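Side-chain contacts in dTDP-4-dehydrorhamnose reductase (Bacillus anthracis, PDB 3SC6), which catalyses the NADPH-dependent reduction of dTDP-4-dehydro-L-rhamnose to dTDP-L-rhamnose in the rhamnose biosynthetic pathway: residues L40-I45 and Y80-I85; F223-F228 and V235-V240. One frame throughout, in Å; residues are numbered along the deposited sequence.

Interaction 1 of 2, residues L40-I45 and Y80-I85. With NAP (NADP nicotinamide-adenine-dinucleotide phosphate), chain G.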
ATOM      1  N   LEU A  40       8.392 -17.798   4.077  1.00 66.34           N
ATOM      2  CA  LEU A  40       6.936 -17.930   3.955  1.00 64.26           C
ATOM      3  C   LEU A  40       6.493 -17.569   2.542  1.00 63.15           C
ATOM      4  O   LEU A  40       6.142 -16.417   2.263  1.00 61.84           O
ATOM      5  CB  LEU A  40       6.215 -17.042   4.977  1.00 63.12           C
ATOM      6  CG  LEU A  40       4.676 -17.062   4.963  1.00 61.84           C
ATOM      7  CD1 LEU A  40       4.140 -18.470   5.129  1.00 61.78           C
ATOM      8  CD2 LEU A  40       4.110 -16.143   6.043  1.00 60.07           C
ATOM      9  N   ASP A  41       6.526 -18.557   1.650  1.00 63.22           N
ATOM     10  CA  ASP A  41       6.131 -18.354   0.264  1.00 62.36           C
ATOM     11  C   ASP A  41       4.607 -18.360   0.192  1.00 60.64           C
ATOM     12  O   ASP A  41       3.965 -19.387   0.393  1.00 60.59           O
ATOM     13  CB  ASP A  41       6.729 -19.437  -0.632  1.00 63.52           C
ATOM     14  CG  ASP A  41       6.389 -19.239  -2.094  1.00 63.27           C
ATOM     15  OD1 ASP A  41       5.651 -18.287  -2.418  1.00 61.40           O
ATOM     16  OD2 ASP A  41       6.864 -20.037  -2.925  1.00 66.64           O
ATOM     17  N   ILE A  42       4.048 -17.194  -0.102  1.00 59.58           N
ATOM     18  CA  ILE A  42       2.606 -17.001  -0.203  1.00 58.47           C
ATOM     19  C   ILE A  42       1.958 -17.960  -1.212  1.00 58.10           C
ATOM     20  O   ILE A  42       0.824 -18.396  -1.016  1.00 57.58           O
ATOM     21  CB  ILE A  42       2.308 -15.551  -0.645  1.00 57.97           C
ATOM     22  CG1 ILE A  42       0.843 -15.190  -0.491  1.00 58.70           C
ATOM     23  CG2 ILE A  42       2.773 -15.318  -2.066  1.00 60.09           C
ATOM     24  CD1 ILE A  42       0.555 -13.770  -0.971  1.00 59.14           C
ATOM     25  N   THR A  43       2.686 -18.298  -2.275  1.00 58.39           N
ATOM     26  CA  THR A  43       2.170 -19.199  -3.311  1.00 58.67           C
ATOM     27  C   THR A  43       2.204 -20.684  -2.936  1.00 59.84           C
ATOM     28  O   THR A  43       1.737 -21.524  -3.703  1.00 60.79           O
ATOM     29  CB  THR A  43       2.935 -19.019  -4.633  1.00 59.29           C
ATOM     30  OG1 THR A  43       4.311 -19.362  -4.449  1.00 59.81           O
ATOM     31  CG2 THR A  43       2.824 -17.583  -5.120  1.00 58.50           C
ATOM     32  N   ASN A  44       2.767 -21.008  -1.774  1.00 60.34           N
ATOM     33  CA  ASN A  44       2.849 -22.396  -1.308  1.00 61.52           C
ATOM     34  C   ASN A  44       1.880 -22.563  -0.138  1.00 60.94           C
ATOM     35  O   ASN A  44       2.215 -22.271   1.010  1.00 61.01           O
ATOM     36  CB  ASN A  44       4.286 -22.735  -0.895  1.00 62.79           C
ATOM     37  CG  ASN A  44       4.446 -24.174  -0.437  1.00 63.00           C
ATOM     38  OD1 ASN A  44       3.476 -24.926  -0.339  1.00 63.47           O
ATOM     39  ND2 ASN A  44       5.679 -24.559  -0.151  1.00 62.59           N
ATOM     40  N   ILE A  45       0.676 -23.038  -0.442  1.00 60.97           N
ATOM     41  CA  ILE A  45      -0.362 -23.227   0.568  1.00 60.05           C
ATOM     42  C   ILE A  45       0.055 -24.185   1.686  1.00 61.21           C
ATOM     43  O   ILE A  45      -0.225 -23.935   2.860  1.00 61.21           O
ATOM     44  CB  ILE A  45      -1.696 -23.686  -0.081  1.00 60.13           C
ATOM     45  CG1 ILE A  45      -2.849 -23.582   0.925  1.00 60.13           C
ATOM     46  CG2 ILE A  45      -1.552 -25.080  -0.702  1.00 59.02           C
ATOM     47  CD1 ILE A  45      -4.206 -23.956   0.349  1.00 60.39           C
ATOM     48  N   TYR A  80      -1.302 -12.737 -10.888  1.00 50.45           N
ATOM     49  CA  TYR A  80      -2.400 -13.418 -10.205  1.00 49.40           C
ATOM     50  C   TYR A  80      -1.938 -14.438  -9.177  1.00 48.54           C
ATOM     51  O   TYR A  80      -2.426 -14.437  -8.048  1.00 48.31           O
ATOM     52  CB  TYR A  80      -3.392 -14.064 -11.190  1.00 50.14           C
ATOM     53  CG  TYR A  80      -4.341 -13.086 -11.842  1.00 50.48           C
ATOM     54  CD1 TYR A  80      -5.597 -12.872 -11.287  1.00 49.67           C
ATOM     55  CD2 TYR A  80      -3.997 -12.363 -12.974  1.00 52.86           C
ATOM     56  CE1 TYR A  80      -6.488 -11.984 -11.839  1.00 50.27           C
ATOM     57  CE2 TYR A  80      -4.897 -11.459 -13.542  1.00 52.12           C
ATOM     58  CZ  TYR A  80      -6.142 -11.280 -12.959  1.00 51.48           C
ATOM     59  OH  TYR A  80      -7.058 -10.399 -13.480  1.00 54.02           O
ATOM     60  N   VAL A  81      -1.009 -15.306  -9.555  1.00 48.73           N
ATOM     61  CA  VAL A  81      -0.517 -16.316  -8.626  1.00 47.27           C
ATOM     62  C   VAL A  81      -0.147 -15.675  -7.298  1.00 45.79           C
ATOM     63  O   VAL A  81      -0.569 -16.140  -6.248  1.00 45.06           O
ATOM     64  CB  VAL A  81       0.701 -17.094  -9.189  1.00 48.48           C
ATOM     65  CG1 VAL A  81       1.253 -18.055  -8.142  1.00 47.54           C
ATOM     66  CG2 VAL A  81       0.318 -17.843 -10.450  1.00 48.82           C
ATOM     67  N   ILE A  82       0.621 -14.594  -7.348  1.00 45.64           N
ATOM     68  CA  ILE A  82       1.042 -13.904  -6.132  1.00 45.15           C
ATOM     69  C   ILE A  82      -0.066 -13.109  -5.459  1.00 43.73           C
ATOM     70  O   ILE A  82      -0.392 -13.366  -4.314  1.00 43.20           O
ATOM     71  CB  ILE A  82       2.211 -12.920  -6.394  1.00 46.03           C
ATOM     72  CG1 ILE A  82       3.439 -13.652  -6.936  1.00 47.48           C
ATOM     73  CG2 ILE A  82       2.592 -12.197  -5.099  1.00 45.65           C
ATOM     74  CD1 ILE A  82       3.980 -14.687  -5.997  1.00 50.84           C
ATOM     75  N   ASN A  83      -0.636 -12.146  -6.179  1.00 43.96           N
ATOM     76  CA  ASN A  83      -1.698 -11.292  -5.643  1.00 43.48           C
ATOM     77  C   ASN A  83      -3.067 -11.920  -5.396  1.00 43.55           C
ATOM     78  O   ASN A  83      -3.719 -11.599  -4.395  1.00 43.79           O
ATOM     79  CB  ASN A  83      -1.863 -10.046  -6.523  1.00 44.30           C
ATOM     80  CG  ASN A  83      -0.642  -9.136  -6.495  1.00 44.29           C
ATOM     81  OD1 ASN A  83       0.252  -9.304  -5.670  1.00 42.76           O
ATOM     82  ND2 ASN A  83      -0.625  -8.142  -7.372  1.00 44.98           N
ATOM     83  N   ALA A  84      -3.512 -12.788  -6.294  1.00 43.60           N
ATOM     84  CA  ALA A  84      -4.815 -13.431  -6.141  1.00 42.83           C
ATOM     85  C   ALA A  84      -4.723 -14.735  -5.346  1.00 42.68           C
ATOM     86  O   ALA A  84      -5.183 -14.809  -4.199  1.00 41.03           O
ATOM     87  CB  ALA A  84      -5.428 -13.690  -7.503  1.00 43.85           C
ATOM     88  N   ILE A  85      -4.130 -15.759  -5.963  1.00 42.80           N
ATOM     89  CA  ILE A  85      -3.975 -17.063  -5.326  1.00 42.00           C
ATOM     90  C   ILE A  85      -3.285 -16.923  -3.977  1.00 41.11           C
ATOM     91  O   ILE A  85      -3.643 -17.596  -3.014  1.00 41.03           O
ATOM     92  CB  ILE A  85      -3.195 -18.059  -6.229  1.00 43.27           C
ATOM     93  CG1 ILE A  85      -3.922 -18.249  -7.567  1.00 43.25           C
ATOM     94  CG2 ILE A  85      -3.028 -19.406  -5.541  1.00 42.81           C
ATOM     95  CD1 ILE A  85      -5.340 -18.738  -7.421  1.00 41.41           C
TER
HETATM   96  PA  NAP G 285       7.073  -4.189  -1.954  1.00 60.45           P
HETATM   97  O1A NAP G 285       7.224  -4.793  -3.330  1.00 59.85           O
HETATM   98  O2A NAP G 285       8.271  -3.534  -1.300  1.00 58.79           O
HETATM   99  O5B NAP G 285       6.506  -5.308  -0.946  1.00 59.65           O
HETATM  100  C5B NAP G 285       6.031  -6.570  -1.404  1.00 59.18           C
HETATM  101  C4B NAP G 285       6.892  -7.671  -0.796  1.00 58.22           C
HETATM  102  O4B NAP G 285       6.295  -8.954  -1.046  1.00 57.98           O
HETATM  103  C3B NAP G 285       8.298  -7.698  -1.395  1.00 57.50           C
HETATM  104  O3B NAP G 285       9.304  -7.578  -0.386  1.00 55.08           O
HETATM  105  C2B NAP G 285       8.397  -9.045  -2.072  1.00 57.55           C
HETATM  106  O2B NAP G 285       9.705  -9.606  -1.969  1.00 58.30           O
HETATM  107  C1B NAP G 285       7.351  -9.870  -1.332  1.00 56.91           C
HETATM  108  N9A NAP G 285       6.949 -11.086  -2.090  1.00 54.53           N
HETATM  109  C8A NAP G 285       6.995 -11.280  -3.422  1.00 52.90           C
HETATM  110  N7A NAP G 285       6.569 -12.535  -3.693  1.00 52.32           N
HETATM  111  C5A NAP G 285       6.268 -13.124  -2.520  1.00 51.54           C
HETATM  112  C6A NAP G 285       5.766 -14.464  -2.136  1.00 49.70           C
HETATM  113  N6A NAP G 285       5.508 -15.403  -3.079  1.00 48.31           N
HETATM  114  N1A NAP G 285       5.565 -14.720  -0.822  1.00 49.94           N
HETATM  115  C2A NAP G 285       5.822 -13.780   0.108  1.00 52.23           C
HETATM  116  N3A NAP G 285       6.283 -12.556  -0.223  1.00 52.47           N
HETATM  117  C4A NAP G 285       6.512 -12.210  -1.516  1.00 52.90           C
HETATM  118  O3  NAP G 285       5.852  -3.132  -1.992  1.00 61.63           O
HETATM  119  PN  NAP G 285       5.142  -2.554  -0.656  1.00 61.32           P
HETATM  120  O1N NAP G 285       4.700  -1.139  -0.947  1.00 62.92           O
HETATM  121  O2N NAP G 285       5.982  -2.858   0.559  1.00 59.73           O
HETATM  122  O5D NAP G 285       3.823  -3.462  -0.546  1.00 65.90           O
HETATM  123  C5D NAP G 285       2.793  -3.139   0.388  1.00 67.98           C
HETATM  124  C4D NAP G 285       1.415  -3.401  -0.219  1.00 68.93           C
HETATM  125  O4D NAP G 285       0.804  -2.163  -0.612  1.00 69.89           O
HETATM  126  C3D NAP G 285       1.467  -4.289  -1.459  1.00 68.88           C
HETATM  127  O3D NAP G 285       0.597  -5.412  -1.298  1.00 67.59           O
HETATM  128  C2D NAP G 285       0.998  -3.414  -2.601  1.00 68.85           C
HETATM  129  O2D NAP G 285       0.184  -4.168  -3.501  1.00 66.20           O
HETATM  130  C1D NAP G 285       0.225  -2.291  -1.918  1.00 70.70           C
HETATM  131  N1N NAP G 285       0.283  -1.010  -2.640  1.00 73.35           N
HETATM  132  C2N NAP G 285       1.467  -0.416  -2.865  1.00 75.20           C
HETATM  133  C3N NAP G 285       1.538   0.800  -3.544  1.00 76.06           C
HETATM  134  C7N NAP G 285       2.880   1.439  -3.784  1.00 76.52           C
HETATM  135  O7N NAP G 285       3.890   0.840  -3.441  1.00 76.95           O
HETATM  136  N7N NAP G 285       2.957   2.638  -4.356  1.00 77.08           N
HETATM  137  C4N NAP G 285       0.361   1.399  -3.984  1.00 75.71           C
HETATM  138  C5N NAP G 285      -0.848   0.770  -3.734  1.00 74.59           C
HETATM  139  C6N NAP G 285      -0.860  -0.442  -3.052  1.00 74.04           C
HETATM  140  P2B NAP G 285      10.687  -9.641  -3.248  1.00 58.86           P
HETATM  141  O1X NAP G 285      12.010 -10.049  -2.647  1.00 60.87           O
HETATM  142  O2X NAP G 285      10.081 -10.673  -4.170  1.00 60.63           O
HETATM  143  O3X NAP G 285      10.649  -8.234  -3.791  1.00 57.85           O
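At the adenine end of the Rossmann-fold NADP site, Ile42 and Thr43 of the loop after strand 30-35 pack against Val81 and Ile82 of helix 76-97. Between the two segments the side chains meet through apolar atoms. The Thr43 side chain crosses those of Val81 and Ile82 at a slant, and its CG2 reaches Val81 CG1 at 3.4 Å, with Ile82 CD1 also beside it. Ile42 meets the helix with both branches: its CG2 lies 4.2 Å from Ile82 CD1, and its CD1 approaches the backbone Ile82 O.

The same loop reads the base of the cofactor through polar atoms. Ile42 N donates to adenine N1A at 3.0 Å, and the N-H...N angle of 169° makes this bond nearly straight. Next to it, the amino nitrogen N6A donates to Asp41 OD1, also at 3.0 Å. One acceptor and one donor of the adenine edge are thereby matched by consecutive residues, a pattern that would favour adenine. Ile82 CD1 completes this corner at 3.4 Å from N6A.

An Asx turn orients Asp41, since its OD1 also accepts from Thr43 N, which approaches from well above the carboxylate plane (54° out of it). Thr43 OG1 donates to OD1 from that same face. With chi1 at 63°, OG1 sits between the backbone N and the carbonyl carbon, close to OD1, while CG2 is directed to the helix; one residue thus braces the adenine-binding carboxylate and carries the apolar contact.

Asn89, farther along helix 76-97, donates from its side chain to Ile42 O and ties loop to helix a second time. Within the helix, a wider pi-type turn at 81-85 shows in Tyr80 O, which accepts from both Ala84 N and Ile85 N.

Interaction 2 of 2, residues F223-F228 and V235-V240; sequences FAKKIF and VNVLPV
Val237 and Phe228 dominate the apolar part of this helix-on-strand contact, in which helix 223-228 runs antiparallel to strand 236-240. The two axes are 8.9 Å apart at closest and their directions differ by 177°. Both methyl groups of Val237 are used. CG2 lies in the plane of the Phe228 ring, at its edge, 3.7 Å from Phe228 CE2; CG1 is directed to Ala224 CB at 4.3 Å. With chi1 of Val237 at 179°, CG1 stands opposite the backbone N and CG2 beside it; CG2 meets Phe228 and Lys225, and both methyls lie near Ala224 CB. Lys225 adds its aliphatic stem, with CG 4.3 Å from Val237 CG2.

Polar groups come close without bonding. Lys225 NZ, brought round by a bend at the last torsion (chi4 -62°), stops 4.2 Å from Val237 O, while Val235 O approaches Phe228 CD2 obliquely at 4.4 Å.

On the other flanks of the helix, Phe223 and Ile227 touch helices 164-172 and 273-283. Phe228, on the strand-facing side, also touches Met168 of helix 164-172. The strand pairs in parallel with strand 177-181, whose Val180 also meets Ala224.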
ATOM      1  N   PHE A 223       4.362  17.413  -6.216  1.00 70.27           N
ATOM      2  CA  PHE A 223       4.954  16.637  -5.143  1.00 69.35           C
ATOM      3  C   PHE A 223       6.464  16.796  -5.242  1.00 69.45           C
ATOM      4  O   PHE A 223       7.133  17.049  -4.242  1.00 69.49           O
ATOM      5  CB  PHE A 223       4.492  15.176  -5.250  1.00 68.38           C
ATOM      6  CG  PHE A 223       5.035  14.270  -4.183  1.00 67.05           C
ATOM      7  CD1 PHE A 223       4.574  14.365  -2.885  1.00 67.39           C
ATOM      8  CD2 PHE A 223       5.893  13.239  -4.502  1.00 66.79           C
ATOM      9  CE1 PHE A 223       5.040  13.521  -1.907  1.00 66.69           C
ATOM     10  CE2 PHE A 223       6.349  12.380  -3.526  1.00 66.66           C
ATOM     11  CZ  PHE A 223       5.922  12.522  -2.229  1.00 66.43           C
ATOM     12  N   ALA A 224       6.987  16.694  -6.460  1.00 69.33           N
ATOM     13  CA  ALA A 224       8.416  16.838  -6.692  1.00 69.44           C
ATOM     14  C   ALA A 224       8.890  18.191  -6.166  1.00 70.55           C
ATOM     15  O   ALA A 224       9.842  18.253  -5.390  1.00 70.15           O
ATOM     16  CB  ALA A 224       8.734  16.696  -8.170  1.00 69.35           C
ATOM     17  N   LYS A 225       8.221  19.271  -6.578  1.00 71.87           N
ATOM     18  CA  LYS A 225       8.598  20.614  -6.124  1.00 73.65           C
ATOM     19  C   LYS A 225       8.668  20.715  -4.618  1.00 73.90           C
ATOM     20  O   LYS A 225       9.665  21.178  -4.062  1.00 74.95           O
ATOM     21  CB  LYS A 225       7.611  21.693  -6.591  1.00 74.72           C
ATOM     22  CG  LYS A 225       7.521  21.961  -8.075  1.00 75.80           C
ATOM     23  CD  LYS A 225       6.508  23.090  -8.308  1.00 77.60           C
ATOM     24  CE  LYS A 225       6.383  23.479  -9.765  1.00 78.40           C
ATOM     25  NZ  LYS A 225       7.655  23.997 -10.333  1.00 79.39           N
ATOM     26  N   LYS A 226       7.603  20.285  -3.955  1.00 73.65           N
ATOM     27  CA  LYS A 226       7.556  20.353  -2.507  1.00 74.43           C
ATOM     28  C   LYS A 226       8.588  19.451  -1.808  1.00 74.01           C
ATOM     29  O   LYS A 226       8.929  19.690  -0.649  1.00 74.82           O
ATOM     30  CB  LYS A 226       6.121  20.181  -1.999  1.00 74.34           C
ATOM     31  CG  LYS A 226       5.982  20.313  -0.494  1.00 74.93           C
ATOM     32  CD  LYS A 226       4.529  20.413  -0.055  1.00 75.37           C
ATOM     33  CE  LYS A 226       3.871  21.691  -0.610  1.00 76.34           C
ATOM     34  NZ  LYS A 226       2.451  21.838  -0.186  1.00 78.18           N
ATOM     35  N   ILE A 227       9.091  18.431  -2.500  1.00 73.12           N
ATOM     36  CA  ILE A 227      10.099  17.566  -1.896  1.00 72.72           C
ATOM     37  C   ILE A 227      11.375  18.397  -1.794  1.00 74.26           C
ATOM     38  O   ILE A 227      12.080  18.349  -0.785  1.00 74.40           O
ATOM     39  CB  ILE A 227      10.367  16.279  -2.704  1.00 71.61           C
ATOM     40  CG1 ILE A 227       9.132  15.378  -2.685  1.00 70.32           C
ATOM     41  CG2 ILE A 227      11.517  15.499  -2.090  1.00 70.62           C
ATOM     42  CD1 ILE A 227       9.305  14.081  -3.446  1.00 69.10           C
ATOM     43  N   PHE A 228      11.653  19.179  -2.839  1.00 75.49           N
ATOM     44  CA  PHE A 228      12.841  20.025  -2.859  1.00 77.55           C
ATOM     45  C   PHE A 228      12.641  21.219  -1.940  1.00 79.62           C
ATOM     46  O   PHE A 228      13.607  21.796  -1.451  1.00 80.77           O
ATOM     47  CB  PHE A 228      13.181  20.508  -4.272  1.00 77.99           C
ATOM     48  CG  PHE A 228      13.413  19.395  -5.252  1.00 76.63           C
ATOM     49  CD1 PHE A 228      14.267  18.357  -4.943  1.00 76.48           C
ATOM     50  CD2 PHE A 228      12.833  19.424  -6.505  1.00 77.22           C
ATOM     51  CE1 PHE A 228      14.491  17.331  -5.840  1.00 75.86           C
ATOM     52  CE2 PHE A 228      13.065  18.409  -7.414  1.00 76.78           C
ATOM     53  CZ  PHE A 228      13.897  17.361  -7.080  1.00 75.96           C
ATOM     54  N   VAL A 235      16.435  23.453  -7.403  1.00 90.90           N
ATOM     55  CA  VAL A 235      16.377  22.708  -8.654  1.00 89.97           C
ATOM     56  C   VAL A 235      15.033  22.954  -9.332  1.00 89.57           C
ATOM     57  O   VAL A 235      14.010  23.084  -8.665  1.00 89.03           O
ATOM     58  CB  VAL A 235      16.537  21.196  -8.409  1.00 88.60           C
ATOM     59  CG1 VAL A 235      16.390  20.426  -9.712  1.00 87.97           C
ATOM     60  CG2 VAL A 235      17.881  20.902  -7.749  1.00 89.51           C
ATOM     61  N   ASN A 236      15.039  23.019 -10.660  1.00 89.95           N
ATOM     62  CA  ASN A 236      13.815  23.253 -11.420  1.00 90.08           C
ATOM     63  C   ASN A 236      13.134  21.953 -11.798  1.00 88.28           C
ATOM     64  O   ASN A 236      13.787  20.920 -11.939  1.00 87.58           O
ATOM     65  CB  ASN A 236      14.124  24.031 -12.695  1.00 91.90           C
ATOM     66  CG  ASN A 236      14.755  25.373 -12.419  1.00 94.38           C
ATOM     67  OD1 ASN A 236      14.908  25.774 -11.264  1.00 95.98           O
ATOM     68  ND2 ASN A 236      15.124  26.082 -13.480  1.00 96.90           N
ATOM     69  N   VAL A 237      11.818  22.013 -11.969  1.00 87.74           N
ATOM     70  CA  VAL A 237      11.038  20.841 -12.340  1.00 86.34           C
ATOM     71  C   VAL A 237      10.217  21.170 -13.585  1.00 87.37           C
ATOM     72  O   VAL A 237       9.449  22.133 -13.592  1.00 88.11           O
ATOM     73  CB  VAL A 237      10.110  20.394 -11.200  1.00 85.03           C
ATOM     74  CG1 VAL A 237       9.287  19.194 -11.634  1.00 83.83           C
ATOM     75  CG2 VAL A 237      10.922  20.064  -9.957  1.00 83.38           C
ATOM     76  N   LEU A 238      10.386  20.371 -14.636  1.00 87.42           N
ATOM     77  CA  LEU A 238       9.666  20.581 -15.890  1.00 88.71           C
ATOM     78  C   LEU A 238       8.477  19.629 -16.006  1.00 87.97           C
ATOM     79  O   LEU A 238       8.649  18.417 -15.934  1.00 86.71           O
ATOM     80  CB  LEU A 238      10.615  20.375 -17.075  1.00 89.84           C
ATOM     81  CG  LEU A 238      11.852  21.284 -17.116  1.00 90.57           C
ATOM     82  CD1 LEU A 238      12.749  20.921 -18.289  1.00 90.54           C
ATOM     83  CD2 LEU A 238      11.456  22.753 -17.177  1.00 91.87           C
ATOM     84  N   PRO A 239       7.265  20.176 -16.203  1.00 89.00           N
ATOM     85  CA  PRO A 239       6.071  19.347 -16.323  1.00 88.79           C
ATOM     86  C   PRO A 239       5.978  18.635 -17.667  1.00 89.98           C
ATOM     87  O   PRO A 239       6.006  19.287 -18.709  1.00 91.67           O
ATOM     88  CB  PRO A 239       4.935  20.360 -16.190  1.00 90.00           C
ATOM     89  CG  PRO A 239       5.494  21.618 -16.719  1.00 91.48           C
ATOM     90  CD  PRO A 239       6.959  21.607 -16.386  1.00 90.73           C
ATOM     91  N   VAL A 240       5.860  17.309 -17.638  1.00 89.51           N
ATOM     92  CA  VAL A 240       5.759  16.516 -18.864  1.00 91.15           C
ATOM     93  C   VAL A 240       4.511  15.635 -18.849  1.00 91.56           C
ATOM     94  O   VAL A 240       3.964  15.336 -17.787  1.00 90.36           O
ATOM     95  CB  VAL A 240       7.005  15.630 -19.080  1.00 90.46           C
ATOM     96  CG1 VAL A 240       8.244  16.493 -19.255  1.00 90.80           C
ATOM     97  CG2 VAL A 240       7.180  14.657 -17.925  1.00 88.88           C
TER

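In the fold
Interaction 1 closes before interaction 2 opens along the chain, and they lie on opposite sides of its centre, with centres 38 Å and nearest atoms about 22 Å apart. They share no helix or strand. Interaction 1 belongs to the large sheet and its flanking helices, where the cofactor sits; interaction 2 fixes a helix against the separate two-stranded parallel sheet formed by 177-181 and 236-240. All four segments belong to the RmlD family sequence. This division fits the extended short-chain dehydrogenase architecture, in which a nucleotide-binding part is joined by a smaller part, built largely from the C-terminal half, that generally contributes to substrate binding.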